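Side-chain contacts in alkylhydroperoxidase AhpD core: uncharacterized peroxidase-related protein (Ralstonia eutropha, PDB 2PRR), which is uncharacterised but, as a member of the carboxymuconolactone decarboxylase family with an AhpD-like core, probably acts as a peroxidase-type oxidoreductase: residues E73-M76 and I77-A80; D158-D161 and I162-T166. All blocks are in the same frame, centred on the assembly; numbering follows the deposited sequence.

Contact 1. Residues E73-M76 and I77-A80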
loop_
_atom_site.group_PDB
_atom_site.type_symbol
_atom_site.label_atom_id
_atom_site.label_comp_id
_atom_site.label_asym_id
_atom_site.label_seq_id
_atom_site.Cartn_x
_atom_site.Cartn_y
_atom_site.Cartn_z
ATOM N N GLU D 73 23.930 -18.398 -1.154
ATOM C CA GLU D 73 23.431 -17.171 -0.552
ATOM C C GLU D 73 23.066 -16.128 -1.591
ATOM O O GLU D 73 22.044 -15.441 -1.487
ATOM C CB GLU D 73 24.468 -16.637 0.422
ATOM C CG GLU D 73 24.523 -17.453 1.705
ATOM C CD GLU D 73 25.592 -16.998 2.710
ATOM O OE1 GLU D 73 26.424 -16.109 2.414
ATOM O OE2 GLU D 73 25.591 -17.541 3.835
ATOM N N ARG D 74 23.893 -16.021 -2.617
ATOM C CA ARG D 74 23.629 -15.099 -3.711
ATOM C C ARG D 74 22.341 -15.459 -4.435
ATOM O O ARG D 74 21.584 -14.565 -4.802
ATOM C CB ARG D 74 24.785 -15.105 -4.708
ATOM C CG ARG D 74 26.091 -14.592 -4.129
ATOM C CD ARG D 74 27.287 -14.829 -5.080
ATOM N NE ARG D 74 28.563 -14.696 -4.362
ATOM C CZ ARG D 74 29.748 -14.463 -4.918
ATOM N NH1 ARG D 74 29.869 -14.268 -6.221
ATOM N NH2 ARG D 74 30.815 -14.381 -4.141
ATOM N N GLU D 75 22.121 -16.762 -4.670
ATOM C CA GLU D 75 20.898 -17.247 -5.312
ATOM C C GLU D 75 19.687 -17.079 -4.403
ATOM O O GLU D 75 18.583 -16.851 -4.879
ATOM C CB GLU D 75 21.034 -18.702 -5.690
ATOM C CG GLU D 75 22.081 -18.949 -6.768
ATOM C CD GLU D 75 21.767 -18.274 -8.107
ATOM O OE1 GLU D 75 20.626 -17.808 -8.328
ATOM O OE2 GLU D 75 22.676 -18.198 -8.948
HETATM N N MSE D 76 19.923 -17.166 -3.101
HETATM C CA MSE D 76 18.880 -16.991 -2.113
HETATM C C MSE D 76 18.356 -15.556 -2.206
HETATM O O MSE D 76 17.149 -15.322 -2.209
HETATM C CB MSE D 76 19.455 -17.327 -0.734
HETATM C CG MSE D 76 18.476 -17.734 0.322
HETATM SE SE MSE D 76 19.393 -18.245 1.892
HETATM C CE MSE D 76 20.690 -19.742 1.206
ATOM N N ILE D 77 19.272 -14.601 -2.344
ATOM C CA ILE D 77 18.896 -13.201 -2.517
ATOM C C ILE D 77 18.025 -13.019 -3.769
ATOM O O ILE D 77 17.026 -12.280 -3.756
ATOM C CB ILE D 77 20.128 -12.277 -2.574
ATOM C CG1 ILE D 77 20.907 -12.359 -1.248
ATOM C CG2 ILE D 77 19.686 -10.795 -2.839
ATOM C CD1 ILE D 77 22.206 -11.588 -1.178
ATOM N N VAL D 78 18.374 -13.707 -4.842
ATOM C CA VAL D 78 17.614 -13.586 -6.080
ATOM C C VAL D 78 16.214 -14.122 -5.934
ATOM O O VAL D 78 15.233 -13.522 -6.451
ATOM C CB VAL D 78 18.252 -14.358 -7.253
ATOM C CG1 VAL D 78 17.397 -14.164 -8.526
ATOM C CG2 VAL D 78 19.689 -13.916 -7.456
ATOM N N VAL D 79 16.098 -15.233 -5.222
ATOM C CA VAL D 79 14.806 -15.855 -5.090
ATOM C C VAL D 79 13.817 -14.977 -4.253
ATOM O O VAL D 79 12.661 -14.877 -4.641
ATOM C CB VAL D 79 14.899 -17.307 -4.552
ATOM C CG1 VAL D 79 13.544 -17.923 -4.468
ATOM C CG2 VAL D 79 15.798 -18.203 -5.482
ATOM N N ALA D 80 14.274 -14.373 -3.155
ATOM C CA ALA D 80 13.370 -13.581 -2.295
ATOM C C ALA D 80 12.947 -12.285 -2.942
ATOM O O ALA D 80 11.806 -11.864 -2.801
ATOM C CB ALA D 80 13.993 -13.319 -0.922
#
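Ile77 opens the second half of this single helical run by giving its N-H to Glu73 O (3.0 Å). In its side chain CG1 lies beside the backbone N (chi1 -62°), which places CG1 3.3 Å from Glu73 O. The branched, wholly apolar chain suits a buried face, where it packs on Met127 of helix 122-137. At Val78 the backbone bond from N to Arg74 O is weak (3.3 Å), and the methyl CG2 rests against that same oxygen. The Val78 and Glu75 side chains lie side by side, pointing the same way, with Val78 CG2 4.1 Å from Glu75 OE1, an oxygen whose hydrogen bond is made with His94 ND1. Val79 N is bonded to Glu75 O at 3.0 Å. Because CG1 of Val79 stands opposite its backbone N (chi1 -178°), the other methyl, CG2, is brought to 3.2 Å from Glu75 O. Beyond this the valine packs on Val111 and Ala112 of helix 107-114. Ala80 ends the series with a bond from its N to Met76 O (3.2 Å), and its methyl packs on Val111 and Leu132; Met76, here selenomethionine, packs on Gln124, Glu102 and Val111. The i to i+4 backbone bonds are those of an alpha helix. Buried, and touched by helices 88-102, 107-114, 122-137 and 156-179, this one is a central helix of the all-helical AhpD-like fold, within the carboxymuconolactone decarboxylase family region.

Contact 2. Residues D158-D161 and I162-T166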
loop_
_atom_site.group_PDB
_atom_site.type_symbol
_atom_site.label_atom_id
_atom_site.label_comp_id
_atom_site.label_asym_id
_atom_site.label_seq_id
_atom_site.Cartn_x
_atom_site.Cartn_y
_atom_site.Cartn_z
ATOM N N ASP D 158 30.257 -6.829 2.098
ATOM C CA ASP D 158 29.203 -7.832 1.915
ATOM C C ASP D 158 27.859 -7.073 1.718
ATOM O O ASP D 158 27.031 -7.428 0.882
ATOM C CB ASP D 158 29.070 -8.753 3.134
ATOM C CG ASP D 158 30.361 -9.554 3.469
ATOM O OD1 ASP D 158 31.241 -9.697 2.591
ATOM O OD2 ASP D 158 30.475 -10.044 4.629
ATOM N N ALA D 159 27.631 -6.030 2.497
ATOM C CA ALA D 159 26.415 -5.246 2.330
ATOM C C ALA D 159 26.270 -4.744 0.879
ATOM O O ALA D 159 25.163 -4.726 0.349
ATOM C CB ALA D 159 26.375 -4.086 3.339
ATOM N N TRP D 160 27.377 -4.372 0.229
ATOM C CA TRP D 160 27.359 -3.896 -1.174
ATOM C C TRP D 160 27.023 -5.057 -2.137
ATOM O O TRP D 160 26.307 -4.872 -3.131
ATOM C CB TRP D 160 28.718 -3.264 -1.537
ATOM C CG TRP D 160 28.897 -2.750 -2.957
ATOM C CD1 TRP D 160 28.824 -3.477 -4.117
ATOM C CD2 TRP D 160 29.271 -1.409 -3.360
ATOM N NE1 TRP D 160 29.063 -2.666 -5.197
ATOM C CE2 TRP D 160 29.362 -1.404 -4.763
ATOM C CE3 TRP D 160 29.540 -0.229 -2.674
ATOM C CZ2 TRP D 160 29.701 -0.267 -5.484
ATOM C CZ3 TRP D 160 29.866 0.901 -3.396
ATOM C CH2 TRP D 160 29.938 0.878 -4.776
ATOM N N ASP D 161 27.555 -6.237 -1.852
ATOM C CA ASP D 161 27.284 -7.409 -2.657
ATOM C C ASP D 161 25.798 -7.775 -2.657
ATOM O O ASP D 161 25.235 -8.103 -3.702
ATOM C CB ASP D 161 28.111 -8.582 -2.154
ATOM C CG ASP D 161 29.608 -8.435 -2.463
ATOM O OD1 ASP D 161 29.973 -7.578 -3.275
ATOM O OD2 ASP D 161 30.416 -9.201 -1.909
ATOM N N ILE D 162 25.180 -7.725 -1.478
ATOM C CA ILE D 162 23.730 -8.001 -1.317
ATOM C C ILE D 162 22.932 -7.036 -2.168
ATOM O O ILE D 162 22.161 -7.451 -3.007
ATOM C CB ILE D 162 23.269 -7.870 0.178
ATOM C CG1 ILE D 162 23.922 -8.954 1.035
ATOM C CG2 ILE D 162 21.697 -7.924 0.314
ATOM C CD1 ILE D 162 23.896 -8.679 2.519
ATOM N N ALA D 163 23.148 -5.750 -1.902
ATOM C CA ALA D 163 22.508 -4.646 -2.592
ATOM C C ALA D 163 22.715 -4.682 -4.111
ATOM O O ALA D 163 21.769 -4.457 -4.862
ATOM C CB ALA D 163 22.983 -3.323 -1.999
ATOM N N ALA D 164 23.926 -5.012 -4.567
ATOM C CA ALA D 164 24.196 -5.097 -5.987
ATOM C C ALA D 164 23.366 -6.194 -6.666
ATOM O O ALA D 164 22.752 -5.972 -7.707
ATOM C CB ALA D 164 25.700 -5.326 -6.225
ATOM N N ILE D 165 23.377 -7.383 -6.077
ATOM C CA ILE D 165 22.604 -8.542 -6.564
ATOM C C ILE D 165 21.114 -8.158 -6.592
ATOM O O ILE D 165 20.422 -8.347 -7.574
ATOM C CB ILE D 165 22.846 -9.718 -5.632
ATOM C CG1 ILE D 165 24.248 -10.312 -5.906
ATOM C CG2 ILE D 165 21.779 -10.747 -5.791
ATOM C CD1 ILE D 165 24.654 -11.328 -4.930
ATOM N N THR D 166 20.624 -7.604 -5.499
ATOM C CA THR D 166 19.234 -7.139 -5.488
ATOM C C THR D 166 19.044 -6.225 -6.718
ATOM O O THR D 166 18.181 -6.479 -7.547
ATOM C CB THR D 166 18.915 -6.403 -4.185
ATOM O OG1 THR D 166 19.196 -7.249 -3.062
ATOM C CG2 THR D 166 17.446 -5.930 -4.149
#
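Trp160 and Ala164 meet one turn apart, the alanine methyl CB lying 4.2 Å from Trp160 CD1, while Ala164 N gives a hydrogen bond to Trp160 O at 2.8 Å. With CG opposite the backbone N (chi1 178°), the indole reaches the second subunit; its NE1 is satisfied by Glu51 of that subunit, whose Arg48 makes a cation-pi contact with the ring. A large aromatic with one N-H suits such an interface. Ala159, Ala163 and Ala164 pack on Tyr12, Thr178 and Glu51 of the second subunit, and their small side chains probably allow close approach. The four main-chain acceptors from Asp158 to Asp161 are each taken by the N-H four residues on, the regular alpha-helical pattern of helix 156-179, whose one side packs within its own all-helical subunit and another against the second. Ile162 N reaches Asp158 O at 3.0 Å, with an N-H...O angle of 166°, and Ile165 N reaches Asp161 O at 3.1 Å. Asp161, buried, has both carboxylate oxygens paired: OD2 in a salt bridge with Lys65 and OD1 in one with Arg48 of the second subunit, which probably favours its charged form. Ile162 O accepts twice, from Thr166 N at 2.9 Å and from Thr166 OG1 at 3.0 Å, the hydroxyl sitting above the carbonyl plane. The Thr166 side chain also packs on Ala131 and Cys135.

Overall arrangement
After helices 22-35, 40-45 and 49-63, helix 71-84 carries contact 1; helices 88-102, 107-114, 122-137 and 143-151 intervene before helix 156-179 brings contact 2. Each contact is local, joining successive turns of one helix without closing a loop, and the two follow in series, neither nested nor crossed. The centres of contact 1 and contact 2 are about 11 Å apart, and the two nonetheless touch in space. Ile77 CG2 lies 3.6 Å from Ile165 CG2, and Arg74 CG lies 3.7 Å from Ile165 CD1, so apolar packing ties the two helices together. Helix 122-137 borders both. Contact 1 stays within its subunit, whereas contact 2 also reaches the second.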